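Local coordinates for protein malonyl CoA-ACP transacylase (Xanthomonas oryzae pv. oryzae, PDB 3K89) that probably transfers the malonyl group from malonyl-CoA to holo acyl carrier protein, releasing CoA and supplying malonyl-ACP for fatty acid synthesis, at residues A[28-33]-A[72-77]; A[33-38]-A[45-50]; A[80-85]-A[303-308]; A[230-235]-A[243-248]. All coordinates share one frame; numbering follows the deposited sequence.

Contact 1 (A[28-33]-A[72-77]); sequences HPQIRE and GVAVWR
Gln30 reaches across to Ala74 and Arg77, and these three residues account for most of the 211 Å² buried between segments 28-33 and 72-77. The pair shows how a long amide side chain near the start of one helix can lie over a turn of another. CG of Gln30 leaves anti to the backbone N (chi1 169°), and a bend at chi2 then lays the amide across the two partners. As a result its carbon CD sits 3.6 Å from Arg77 CB and as close to Ala74 O, a carbonyl in the middle of helix 61-81.

Ala74 has the smallest side chain of the three, which is consistent with the close approach of the helices. Its methyl faces Ile31, whose branch CG2 approaches Ala74 CB to 3.9 Å. The CA atoms of Ile31 and Ala74 are 5.2 Å apart, an approach of the two backbones that a small side chain permits. Ile31 also touches Leu24 and Ser25 of helix 22-27 and Trp47 of helix 46-52, so it is packed on several sides.

Arg77 contributes its base rather than its charge. Beyond CB the chain runs extended from CG to NE, crossing Gln30 at about a right angle, and the guanidinium plane stands 70° from that of the amide. The chemistry therefore implies a divided role: packing of methyl and methylene groups joins helices 30-42 and 61-81 here, with the amide over it, while the guanidinium charge is met through NH1 in a salt bridge to Glu37, about two turns further along helix 30-42.

Contact 2 (A[33-38]-A[45-50]); sequences ETFAEA and DLWALS
Phe35 is the bump of this interface, and Leu46, Trp47 and Ser50 shape the hollow that takes it. The edge of the Trp47 indole stands on one face of the phenyl ring in a T-shaped stack. CE3 of Trp47 lies 3.4 Å above the plane of the Phe35 ring, over its centre. The two six-membered rings are 4.8 Å apart between centroids, and their planes are inclined at 71°. Trp47 takes this place because its CG leaves anti to the backbone N (chi1 -173°), which turns the indole across the phenyl ring. At the base of the pair the two side chains already touch, Phe35 CB being 3.9 Å from Trp47 CB.

Around the phenyl ring, Leu46 CB comes within 3.8 Å of Phe35 CD2, while Ser50 OG lies 4.0 Å from Phe35 CE2. This is the packing of two consecutive helices, 30-42 and 46-52, joined by a short link and turned sharply against each other: their axes approach to 9.3 Å at an angle of 112°. Both belong to the helical region of the acyltransferase fold that precedes strand 86-92 and the turn carrying the predicted active-site Ser94. The start of the second helix is fixed by Asp45 at the N-cap, whose OD1 accepts a nearly straight bond from Ala48 N, coming from above the carboxylate plane. Ser39 OG, also bonded to Phe35 O, ties Leu46 N to the first helix.

A second, smaller fit lies beside the aromatic pair. There Leu46 CD1 lies 3.8 Å from Ala38 CB, while Ala70 of helix 61-81 touches both Phe35 and Ala38.

Contact 3 (A[80-85]-A[303-308]); sequences TAQRGQ and ADYAGA
At the edge of the Tyr305 ring, in its plane, sits the amide oxygen of Gln82, and it is at this edge that segment 80-85 meets the tyrosine. The amide and ring planes are inclined at 35°, so the two flat groups meet rim to rim without stacking. The setting is the outer, helical side of the α/β acyltransferase fold. Gln82 is the first residue to leave helical geometry after helix 61-81, on the way into strand 86-92 of the parallel sheet. Tyr305 belongs to helix 302-311, which follows 295-298, one of the two edge strands of that same sheet.

Tyr305 donates its hydroxyl proton: OH lies 3.0 Å from Gln82 OE1, the donor tilted 19° from the carbonyl plane. Gln82 OE1 is also close to the ring carbon beside the hydroxyl, at 3.1 Å from Tyr305 CE2. With its CG anti to the backbone N (chi1 179°), the tyrosine carries its phenol from the helix to the neighbouring chain turn, where Leu78 of helix 61-81 also touches it. Beside the bond, Gln82 CB packs 3.4 Å from Tyr305 OH. Gln82 is also touched by His28. The link is small, with 89 Å² buried and one hydrogen bond across it.

Where the helix ends, the guanidinium of Arg83 folds back over the last turn, and Arg83 NH2 makes a weak, bent bond of 2.8 Å to Thr80 O.

Contact 4 (A[230-235]-A[243-248]); sequences VVQNVD and AAIRQA
Gln232 and Val234 both pack on the methyl of Ala248, the first with its amide, the second with a methyl. Gln232 CD lies 3.8 Å from Ala248 CB, and Val234 CG1 lies 4.0 Å from the same Ala248 CB. Val234 reaches helix 242-254 because CG1 falls between its backbone N and carbonyl carbon (chi1 66°), which points that branch at the alanine. One turn earlier in the helix, Ile245 lines the amide end of Gln232; the two side chains cross at about a right angle, the glutamine running extended beyond CG.

Polar interactions join the backbones through a single water. It accepts from Val234 N at 2.9 Å and donates to Ala248 O, also at 2.9 Å. One water molecule thus satisfies an amide of the loop and a carbonyl of the helix, bridging the two backbones beside the Val234-Ala248 packing.

A second set of bonds runs outward from Asn233, whose OD1 accepts from the backbone N of Ser94 and whose ND2 donates to Gly92 O, consistent with a second-shell role in holding the predicted nucleophile elbow. The side chain of Val234 is about 8 Å from that of His203, the other predicted catalytic residue.

Segment 230-235, with its short, weakly bonded strand, lies between helix 242-254, helix 259-268 (touched by Val231 and Asn233) and helix 95-103 (touched by Val230, and by Ile245 from helix 242-254).

From the N terminus, helix 30-42 serves two contacts in turn. Contact 1 opens at 28-33, and contact 2, sharing Glu33, closes its short loop at 45-50 inside the larger loop that contact 1 closes at 72-77. Helix 61-81 then passes into contact 3, whose closing segment, 303-308, comes only near the C terminus; contact 1 touches both contact 2 and contact 3. Contact 4 nests within that long loop, about 28 Å from contact 3 between centres. Contacts 1 and 2 pack helix 30-42 on helices 61-81 and 46-52, and contact 3 joins the end of helix 61-81 to helix 302-311, while contact 4 ties strand 231-232 to helix 242-254, nearer the predicted catalytic residues.

Contact 1 (A[28-33]-A[72-77])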
loop_
_atom_site.group_PDB
_atom_site.type_symbol
_atom_site.label_atom_id
_atom_site.label_comp_id
_atom_site.label_asym_id
_atom_site.label_seq_id
_atom_site.Cartn_x
_atom_site.Cartn_y
_atom_site.Cartn_z
ATOM N N HIS A 28 0.516 22.295 10.490
ATOM C CA HIS A 28 -0.036 22.541 9.147
ATOM C C HIS A 28 -1.531 22.266 9.069
ATOM O O HIS A 28 -1.965 21.098 9.005
ATOM C CB HIS A 28 0.680 21.675 8.104
ATOM C CG HIS A 28 2.159 21.867 8.087
ATOM N ND1 HIS A 28 2.753 23.004 7.584
ATOM C CD2 HIS A 28 3.165 21.075 8.524
ATOM C CE1 HIS A 28 4.065 22.898 7.702
ATOM N NE2 HIS A 28 4.343 21.737 8.266
ATOM N N PRO A 29 -2.330 23.334 9.055
ATOM C CA PRO A 29 -3.790 23.204 9.018
ATOM C C PRO A 29 -4.298 22.416 7.809
ATOM O O PRO A 29 -5.362 21.801 7.892
ATOM C CB PRO A 29 -4.272 24.668 8.976
ATOM C CG PRO A 29 -3.135 25.459 9.578
ATOM C CD PRO A 29 -1.888 24.745 9.131
ATOM N N GLN A 30 -3.554 22.428 6.697
ATOM C CA GLN A 30 -3.967 21.667 5.504
ATOM C C GLN A 30 -4.229 20.183 5.838
ATOM O O GLN A 30 -5.105 19.578 5.249
ATOM C CB GLN A 30 -2.961 21.832 4.334
ATOM C CG GLN A 30 -3.160 20.851 3.130
ATOM C CD GLN A 30 -2.355 19.543 3.286
ATOM O OE1 GLN A 30 -1.129 19.563 3.382
ATOM N NE2 GLN A 30 -3.042 18.421 3.310
ATOM N N ILE A 31 -3.497 19.603 6.788
ATOM C CA ILE A 31 -3.638 18.169 7.063
ATOM C C ILE A 31 -5.061 17.753 7.468
ATOM O O ILE A 31 -5.671 16.892 6.836
ATOM C CB ILE A 31 -2.569 17.645 8.049
ATOM C CG1 ILE A 31 -1.186 17.824 7.400
ATOM C CG2 ILE A 31 -2.844 16.161 8.379
ATOM C CD1 ILE A 31 -0.054 17.357 8.227
ATOM N N ARG A 32 -5.609 18.381 8.496
ATOM C CA ARG A 32 -6.972 18.047 8.910
ATOM C C ARG A 32 -8.020 18.429 7.854
ATOM O O ARG A 32 -9.079 17.798 7.763
ATOM C CB ARG A 32 -7.298 18.700 10.252
ATOM C CG ARG A 32 -6.673 17.950 11.416
ATOM C CD ARG A 32 -6.791 18.712 12.706
ATOM N NE ARG A 32 -8.141 18.622 13.251
ATOM C CZ ARG A 32 -8.491 19.084 14.448
ATOM N NH1 ARG A 32 -7.593 19.675 15.221
ATOM N NH2 ARG A 32 -9.739 18.952 14.870
ATOM N N GLU A 33 -7.723 19.451 7.051
ATOM C CA GLU A 33 -8.610 19.831 5.955
ATOM C C GLU A 33 -8.686 18.701 4.912
ATOM O O GLU A 33 -9.770 18.380 4.412
ATOM C CB GLU A 33 -8.159 21.142 5.311
ATOM C CG GLU A 33 -8.354 22.336 6.218
ATOM C CD GLU A 33 -7.676 23.595 5.688
ATOM O OE1 GLU A 33 -7.023 23.545 4.618
ATOM O OE2 GLU A 33 -7.789 24.641 6.371
ATOM N N GLY A 72 -1.755 9.751 3.227
ATOM C CA GLY A 72 -0.753 9.914 2.159
ATOM C C GLY A 72 -1.011 11.164 1.330
ATOM O O GLY A 72 -0.074 11.888 0.970
ATOM N N VAL A 73 -2.276 11.397 0.987
ATOM C CA VAL A 73 -2.628 12.584 0.246
ATOM C C VAL A 73 -2.359 13.848 1.081
ATOM O O VAL A 73 -1.921 14.862 0.514
ATOM C CB VAL A 73 -4.081 12.515 -0.311
ATOM C CG1 VAL A 73 -4.467 13.820 -1.006
ATOM C CG2 VAL A 73 -4.195 11.356 -1.306
ATOM N N ALA A 74 -2.586 13.801 2.399
ATOM C CA ALA A 74 -2.273 14.976 3.250
ATOM C C ALA A 74 -0.784 15.344 3.177
ATOM O O ALA A 74 -0.434 16.520 3.002
ATOM C CB ALA A 74 -2.698 14.761 4.696
ATOM N N VAL A 75 0.092 14.348 3.280
ATOM C CA VAL A 75 1.529 14.620 3.204
ATOM C C VAL A 75 1.918 15.085 1.782
ATOM O O VAL A 75 2.754 15.978 1.622
ATOM C CB VAL A 75 2.370 13.416 3.674
ATOM C CG1 VAL A 75 3.886 13.768 3.606
ATOM C CG2 VAL A 75 1.951 13.031 5.114
ATOM N N TRP A 76 1.288 14.492 0.759
ATOM C CA TRP A 76 1.507 14.885 -0.635
ATOM C C TRP A 76 1.202 16.371 -0.826
ATOM O O TRP A 76 1.994 17.109 -1.419
ATOM C CB TRP A 76 0.601 14.053 -1.558
ATOM C CG TRP A 76 0.592 14.538 -2.995
ATOM C CD1 TRP A 76 -0.428 15.199 -3.645
ATOM C CD2 TRP A 76 1.651 14.398 -3.939
ATOM N NE1 TRP A 76 -0.059 15.455 -4.950
ATOM C CE2 TRP A 76 1.208 14.982 -5.156
ATOM C CE3 TRP A 76 2.925 13.820 -3.890
ATOM C CZ2 TRP A 76 1.998 15.013 -6.299
ATOM C CZ3 TRP A 76 3.716 13.854 -5.033
ATOM C CH2 TRP A 76 3.246 14.448 -6.224
ATOM N N ARG A 77 0.055 16.804 -0.317
ATOM C CA ARG A 77 -0.381 18.199 -0.489
ATOM C C ARG A 77 0.541 19.158 0.254
ATOM O O ARG A 77 0.830 20.257 -0.241
ATOM C CB ARG A 77 -1.837 18.370 -0.072
ATOM C CG ARG A 77 -2.792 17.715 -1.070
ATOM C CD ARG A 77 -4.225 17.825 -0.603
ATOM N NE ARG A 77 -5.175 17.357 -1.624
ATOM C CZ ARG A 77 -6.500 17.422 -1.479
ATOM N NH1 ARG A 77 -7.031 17.906 -0.353
ATOM N NH2 ARG A 77 -7.306 16.975 -2.436
#

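Contact 2 (A[33-38]-A[45-50])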
loop_
_atom_site.group_PDB
_atom_site.type_symbol
_atom_site.label_atom_id
_atom_site.label_comp_id
_atom_site.label_asym_id
_atom_site.label_seq_id
_atom_site.Cartn_x
_atom_site.Cartn_y
_atom_site.Cartn_z
ATOM N N GLU A 33 -7.723 19.451 7.051
ATOM C CA GLU A 33 -8.610 19.831 5.955
ATOM C C GLU A 33 -8.686 18.701 4.912
ATOM O O GLU A 33 -9.770 18.380 4.412
ATOM C CB GLU A 33 -8.159 21.142 5.311
ATOM C CG GLU A 33 -8.354 22.336 6.218
ATOM C CD GLU A 33 -7.676 23.595 5.688
ATOM O OE1 GLU A 33 -7.023 23.545 4.618
ATOM O OE2 GLU A 33 -7.789 24.641 6.371
ATOM N N THR A 34 -7.528 18.108 4.607
ATOM C CA THR A 34 -7.462 16.975 3.682
ATOM C C THR A 34 -8.220 15.769 4.232
ATOM O O THR A 34 -8.954 15.112 3.486
ATOM C CB THR A 34 -5.993 16.637 3.378
ATOM O OG1 THR A 34 -5.449 17.771 2.700
ATOM C CG2 THR A 34 -5.872 15.423 2.472
ATOM N N PHE A 35 -8.053 15.485 5.521
ATOM C CA PHE A 35 -8.812 14.386 6.137
ATOM C C PHE A 35 -10.315 14.640 6.071
ATOM O O PHE A 35 -11.069 13.718 5.804
ATOM C CB PHE A 35 -8.388 14.135 7.584
ATOM C CG PHE A 35 -7.231 13.182 7.725
ATOM C CD1 PHE A 35 -5.933 13.615 7.505
ATOM C CD2 PHE A 35 -7.445 11.865 8.108
ATOM C CE1 PHE A 35 -4.843 12.733 7.643
ATOM C CE2 PHE A 35 -6.377 10.961 8.249
ATOM C CZ PHE A 35 -5.063 11.403 8.023
ATOM N N ALA A 36 -10.723 15.890 6.266
ATOM C CA ALA A 36 -12.143 16.229 6.221
ATOM C C ALA A 36 -12.712 15.968 4.829
ATOM O O ALA A 36 -13.799 15.418 4.695
ATOM C CB ALA A 36 -12.357 17.673 6.650
ATOM N N GLU A 37 -11.945 16.322 3.802
ATOM C CA GLU A 37 -12.339 16.101 2.408
ATOM C C GLU A 37 -12.462 14.603 2.107
ATOM O O GLU A 37 -13.448 14.149 1.532
ATOM C CB GLU A 37 -11.304 16.767 1.501
ATOM C CG GLU A 37 -11.568 16.677 -0.001
ATOM C CD GLU A 37 -10.529 17.405 -0.827
ATOM O OE1 GLU A 37 -9.896 18.351 -0.292
ATOM O OE2 GLU A 37 -10.369 17.043 -2.027
ATOM N N ALA A 38 -11.471 13.840 2.545
ATOM C CA ALA A 38 -11.491 12.395 2.375
ATOM C C ALA A 38 -12.669 11.786 3.128
ATOM O O ALA A 38 -13.338 10.869 2.607
ATOM C CB ALA A 38 -10.152 11.793 2.857
ATOM N N ASP A 45 -15.541 9.947 9.845
ATOM C CA ASP A 45 -14.559 10.969 10.256
ATOM C C ASP A 45 -13.200 10.294 10.449
ATOM O O ASP A 45 -12.904 9.720 11.506
ATOM C CB ASP A 45 -14.993 11.699 11.544
ATOM C CG ASP A 45 -14.100 12.901 11.894
ATOM O OD1 ASP A 45 -12.914 12.963 11.484
ATOM O OD2 ASP A 45 -14.591 13.802 12.617
ATOM N N LEU A 46 -12.379 10.355 9.402
ATOM C CA LEU A 46 -11.092 9.656 9.407
ATOM C C LEU A 46 -10.059 10.265 10.357
ATOM O O LEU A 46 -9.209 9.548 10.893
ATOM C CB LEU A 46 -10.512 9.601 7.986
ATOM C CG LEU A 46 -11.408 8.894 6.982
ATOM C CD1 LEU A 46 -11.035 9.268 5.531
ATOM C CD2 LEU A 46 -11.372 7.392 7.199
ATOM N N TRP A 47 -10.110 11.581 10.572
ATOM C CA TRP A 47 -9.182 12.192 11.512
ATOM C C TRP A 47 -9.518 11.779 12.948
ATOM O O TRP A 47 -8.639 11.351 13.686
ATOM C CB TRP A 47 -9.140 13.725 11.365
ATOM C CG TRP A 47 -8.064 14.347 12.209
ATOM C CD1 TRP A 47 -8.247 15.103 13.344
ATOM C CD2 TRP A 47 -6.646 14.225 12.035
ATOM N NE1 TRP A 47 -7.033 15.486 13.854
ATOM C CE2 TRP A 47 -6.032 14.961 13.082
ATOM C CE3 TRP A 47 -5.831 13.599 11.080
ATOM C CZ2 TRP A 47 -4.640 15.084 13.210
ATOM C CZ3 TRP A 47 -4.436 13.703 11.216
ATOM C CH2 TRP A 47 -3.859 14.434 12.284
ATOM N N ALA A 48 -10.802 11.823 13.300
ATOM C CA ALA A 48 -11.220 11.422 14.653
ATOM C C ALA A 48 -10.846 9.968 14.940
ATOM O O ALA A 48 -10.324 9.652 16.006
ATOM C CB ALA A 48 -12.709 11.618 14.834
ATOM N N LEU A 49 -11.100 9.102 13.962
ATOM C CA LEU A 49 -10.767 7.684 14.066
ATOM C C LEU A 49 -9.261 7.441 14.217
ATOM O O LEU A 49 -8.818 6.660 15.064
ATOM C CB LEU A 49 -11.306 6.920 12.853
ATOM C CG LEU A 49 -11.008 5.416 12.829
ATOM C CD1 LEU A 49 -11.575 4.730 14.081
ATOM C CD2 LEU A 49 -11.571 4.782 11.587
ATOM N N SER A 50 -8.478 8.111 13.375
ATOM C CA SER A 50 -7.036 7.920 13.349
ATOM C C SER A 50 -6.321 8.496 14.597
ATOM O O SER A 50 -5.290 7.982 15.004
ATOM C CB SER A 50 -6.473 8.485 12.039
ATOM O OG SER A 50 -6.462 9.888 12.106
#

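Contact 3 (A[80-85]-A[303-308])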
loop_
_atom_site.group_PDB
_atom_site.type_symbol
_atom_site.label_atom_id
_atom_site.label_comp_id
_atom_site.label_asym_id
_atom_site.label_seq_id
_atom_site.Cartn_x
_atom_site.Cartn_y
_atom_site.Cartn_z
ATOM N N THR A 80 3.892 19.325 -1.783
ATOM C CA THR A 80 3.690 20.044 -3.034
ATOM C C THR A 80 3.440 21.544 -2.790
ATOM O O THR A 80 3.907 22.374 -3.579
ATOM C CB THR A 80 2.634 19.362 -3.959
ATOM O OG1 THR A 80 1.396 19.193 -3.266
ATOM C CG2 THR A 80 3.122 17.997 -4.402
ATOM N N ALA A 81 2.763 21.890 -1.690
ATOM C CA ALA A 81 2.569 23.303 -1.315
ATOM C C ALA A 81 3.866 23.964 -0.850
ATOM O O ALA A 81 4.108 25.148 -1.148
ATOM C CB ALA A 81 1.512 23.451 -0.244
ATOM N N GLN A 82 4.695 23.210 -0.122
ATOM C CA GLN A 82 5.944 23.748 0.441
ATOM C C GLN A 82 7.120 23.762 -0.535
ATOM O O GLN A 82 8.279 23.938 -0.124
ATOM C CB GLN A 82 6.311 23.046 1.756
ATOM C CG GLN A 82 5.354 23.365 2.890
ATOM C CD GLN A 82 6.020 23.360 4.256
ATOM O OE1 GLN A 82 6.761 22.442 4.595
ATOM N NE2 GLN A 82 5.742 24.384 5.051
ATOM N N ARG A 83 6.815 23.587 -1.822
ATOM C CA ARG A 83 7.804 23.675 -2.901
ATOM C C ARG A 83 8.828 22.554 -2.873
ATOM O O ARG A 83 9.979 22.750 -3.253
ATOM C CB ARG A 83 8.522 25.046 -2.910
ATOM C CG ARG A 83 7.607 26.272 -2.998
ATOM C CD ARG A 83 7.203 26.612 -4.435
ATOM N NE ARG A 83 6.641 25.465 -5.151
ATOM C CZ ARG A 83 5.451 24.922 -4.900
ATOM N NH1 ARG A 83 4.675 25.404 -3.932
ATOM N NH2 ARG A 83 5.042 23.879 -5.613
ATOM N N GLY A 84 8.414 21.375 -2.426
ATOM C CA GLY A 84 9.271 20.211 -2.548
ATOM C C GLY A 84 9.399 19.851 -4.018
ATOM O O GLY A 84 8.505 20.156 -4.815
ATOM N N GLN A 85 10.509 19.213 -4.380
ATOM C CA GLN A 85 10.711 18.734 -5.745
ATOM C C GLN A 85 9.554 17.810 -6.159
ATOM O O GLN A 85 9.131 16.962 -5.373
ATOM C CB GLN A 85 12.054 17.999 -5.860
ATOM C CG GLN A 85 13.290 18.920 -5.755
ATOM C CD GLN A 85 14.631 18.171 -5.678
ATOM O OE1 GLN A 85 15.698 18.799 -5.658
ATOM N NE2 GLN A 85 14.584 16.837 -5.630
ATOM N N ALA A 303 10.442 15.971 11.939
ATOM C CA ALA A 303 11.881 15.933 11.693
ATOM C C ALA A 303 12.253 15.231 10.389
ATOM O O ALA A 303 13.199 15.642 9.703
ATOM C CB ALA A 303 12.617 15.296 12.885
ATOM N N ASP A 304 11.538 14.163 10.047
ATOM C CA ASP A 304 11.854 13.448 8.814
ATOM C C ASP A 304 11.415 14.261 7.602
ATOM O O ASP A 304 12.133 14.341 6.606
ATOM C CB ASP A 304 11.173 12.076 8.810
ATOM C CG ASP A 304 11.770 11.130 9.833
ATOM O OD1 ASP A 304 13.001 11.146 10.042
ATOM O OD2 ASP A 304 10.997 10.342 10.444
ATOM N N TYR A 305 10.241 14.872 7.709
ATOM C CA TYR A 305 9.745 15.777 6.674
ATOM C C TYR A 305 10.722 16.927 6.415
ATOM O O TYR A 305 11.125 17.165 5.269
ATOM C CB TYR A 305 8.342 16.291 7.030
ATOM C CG TYR A 305 7.809 17.237 6.006
ATOM C CD1 TYR A 305 7.135 16.763 4.878
ATOM C CD2 TYR A 305 8.016 18.602 6.125
ATOM C CE1 TYR A 305 6.675 17.640 3.907
ATOM C CE2 TYR A 305 7.553 19.482 5.165
ATOM C CZ TYR A 305 6.885 18.995 4.059
ATOM O OH TYR A 305 6.432 19.868 3.093
ATOM N N ALA A 306 11.146 17.612 7.482
ATOM C CA ALA A 306 12.069 18.744 7.345
ATOM C C ALA A 306 13.408 18.310 6.784
ATOM O O ALA A 306 14.008 19.023 5.974
ATOM C CB ALA A 306 12.273 19.455 8.686
ATOM N N GLY A 307 13.864 17.131 7.204
ATOM C CA GLY A 307 15.136 16.575 6.744
ATOM C C GLY A 307 15.157 16.311 5.249
ATOM O O GLY A 307 16.139 16.606 4.571
ATOM N N ALA A 308 14.068 15.730 4.739
ATOM C CA ALA A 308 13.923 15.443 3.319
ATOM C C ALA A 308 13.773 16.746 2.546
ATOM O O ALA A 308 14.414 16.930 1.518
ATOM C CB ALA A 308 12.701 14.559 3.086
#

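Contact 4 (A[230-235]-A[243-248])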
loop_
_atom_site.group_PDB
_atom_site.type_symbol
_atom_site.label_atom_id
_atom_site.label_comp_id
_atom_site.label_asym_id
_atom_site.label_seq_id
_atom_site.Cartn_x
_atom_site.Cartn_y
_atom_site.Cartn_z
ATOM N N VAL A 230 2.208 6.267 -12.691
ATOM C CA VAL A 230 2.154 5.351 -11.545
ATOM C C VAL A 230 2.601 3.943 -11.952
ATOM O O VAL A 230 1.986 3.292 -12.817
ATOM C CB VAL A 230 0.734 5.331 -10.928
ATOM C CG1 VAL A 230 0.678 4.392 -9.727
ATOM C CG2 VAL A 230 0.322 6.732 -10.511
ATOM N N VAL A 231 3.695 3.496 -11.344
ATOM C CA VAL A 231 4.152 2.114 -11.511
ATOM C C VAL A 231 3.269 1.204 -10.644
ATOM O O VAL A 231 3.267 1.346 -9.419
ATOM C CB VAL A 231 5.631 1.980 -11.102
ATOM C CG1 VAL A 231 6.088 0.539 -11.250
ATOM C CG2 VAL A 231 6.494 2.917 -11.940
ATOM N N GLN A 232 2.516 0.302 -11.285
ATOM C CA GLN A 232 1.467 -0.479 -10.603
ATOM C C GLN A 232 1.972 -1.841 -10.129
ATOM O O GLN A 232 2.876 -2.430 -10.719
ATOM C CB GLN A 232 0.246 -0.573 -11.503
ATOM C CG GLN A 232 -0.455 0.785 -11.598
ATOM C CD GLN A 232 -1.812 0.729 -12.266
ATOM O OE1 GLN A 232 -2.837 0.389 -11.631
ATOM N NE2 GLN A 232 -1.849 1.112 -13.535
ATOM N N ASN A 233 1.403 -2.314 -9.025
ATOM C CA ASN A 233 1.883 -3.500 -8.310
ATOM C C ASN A 233 1.771 -4.815 -9.058
ATOM O O ASN A 233 2.551 -5.742 -8.802
ATOM C CB ASN A 233 1.067 -3.725 -7.012
ATOM C CG ASN A 233 1.274 -2.642 -5.913
ATOM O OD1 ASN A 233 0.474 -2.586 -4.983
ATOM N ND2 ASN A 233 2.343 -1.848 -5.979
ATOM N N VAL A 234 0.750 -4.958 -9.903
ATOM C CA VAL A 234 0.470 -6.295 -10.441
ATOM C C VAL A 234 1.635 -6.757 -11.329
ATOM O O VAL A 234 1.959 -7.941 -11.365
ATOM C CB VAL A 234 -0.891 -6.364 -11.176
ATOM C CG1 VAL A 234 -0.914 -5.491 -12.454
ATOM C CG2 VAL A 234 -1.250 -7.824 -11.509
ATOM N N ASP A 235 2.265 -5.813 -12.025
ATOM C CA ASP A 235 3.318 -6.165 -12.973
ATOM C C ASP A 235 4.488 -5.191 -13.019
ATOM O O ASP A 235 5.341 -5.276 -13.924
ATOM C CB ASP A 235 2.699 -6.335 -14.368
ATOM C CG ASP A 235 2.049 -5.064 -14.891
ATOM O OD1 ASP A 235 1.637 -5.063 -16.077
ATOM O OD2 ASP A 235 1.964 -4.065 -14.144
ATOM N N ALA A 243 -8.953 2.354 -18.994
ATOM C CA ALA A 243 -9.264 0.928 -19.003
ATOM C C ALA A 243 -8.113 0.079 -18.458
ATOM O O ALA A 243 -8.337 -0.827 -17.648
ATOM C CB ALA A 243 -9.654 0.461 -20.417
ATOM N N ALA A 244 -6.888 0.396 -18.874
ATOM C CA ALA A 244 -5.723 -0.384 -18.495
ATOM C C ALA A 244 -5.351 -0.172 -17.022
ATOM O O ALA A 244 -4.999 -1.123 -16.331
ATOM C CB ALA A 244 -4.543 -0.058 -19.399
ATOM N N ILE A 245 -5.434 1.070 -16.559
ATOM C CA ILE A 245 -5.172 1.365 -15.147
ATOM C C ILE A 245 -6.172 0.621 -14.275
ATOM O O ILE A 245 -5.777 -0.060 -13.321
ATOM C CB ILE A 245 -5.199 2.884 -14.867
ATOM C CG1 ILE A 245 -3.984 3.525 -15.548
ATOM C CG2 ILE A 245 -5.197 3.155 -13.356
ATOM C CD1 ILE A 245 -3.978 5.057 -15.656
ATOM N N ARG A 246 -7.461 0.733 -14.611
ATOM C CA ARG A 246 -8.486 0.006 -13.858
ATOM C C ARG A 246 -8.314 -1.504 -13.904
ATOM O O ARG A 246 -8.469 -2.158 -12.878
ATOM C CB ARG A 246 -9.892 0.415 -14.287
ATOM C CG ARG A 246 -10.211 1.866 -13.912
ATOM C CD ARG A 246 -11.607 2.226 -14.349
ATOM N NE ARG A 246 -11.655 2.470 -15.795
ATOM C CZ ARG A 246 -12.463 1.836 -16.644
ATOM N NH1 ARG A 246 -13.312 0.904 -16.218
ATOM N NH2 ARG A 246 -12.421 2.154 -17.932
ATOM N N GLN A 247 -7.984 -2.056 -15.071
ATOM C CA GLN A 247 -7.774 -3.502 -15.160
ATOM C C GLN A 247 -6.612 -3.944 -14.260
ATOM O O GLN A 247 -6.685 -4.986 -13.607
ATOM C CB GLN A 247 -7.530 -3.950 -16.613
ATOM C CG GLN A 247 -7.323 -5.477 -16.806
ATOM C CD GLN A 247 -8.468 -6.341 -16.282
ATOM O OE1 GLN A 247 -9.606 -5.888 -16.151
ATOM N NE2 GLN A 247 -8.160 -7.597 -15.975
ATOM N N ALA A 248 -5.554 -3.132 -14.213
ATOM C CA ALA A 248 -4.420 -3.439 -13.355
ATOM C C ALA A 248 -4.784 -3.359 -11.882
ATOM O O ALA A 248 -4.187 -4.082 -11.077
ATOM C CB ALA A 248 -3.229 -2.518 -13.658
HETATM O O HOH W 1 -1.618 -3.206 -10.005
#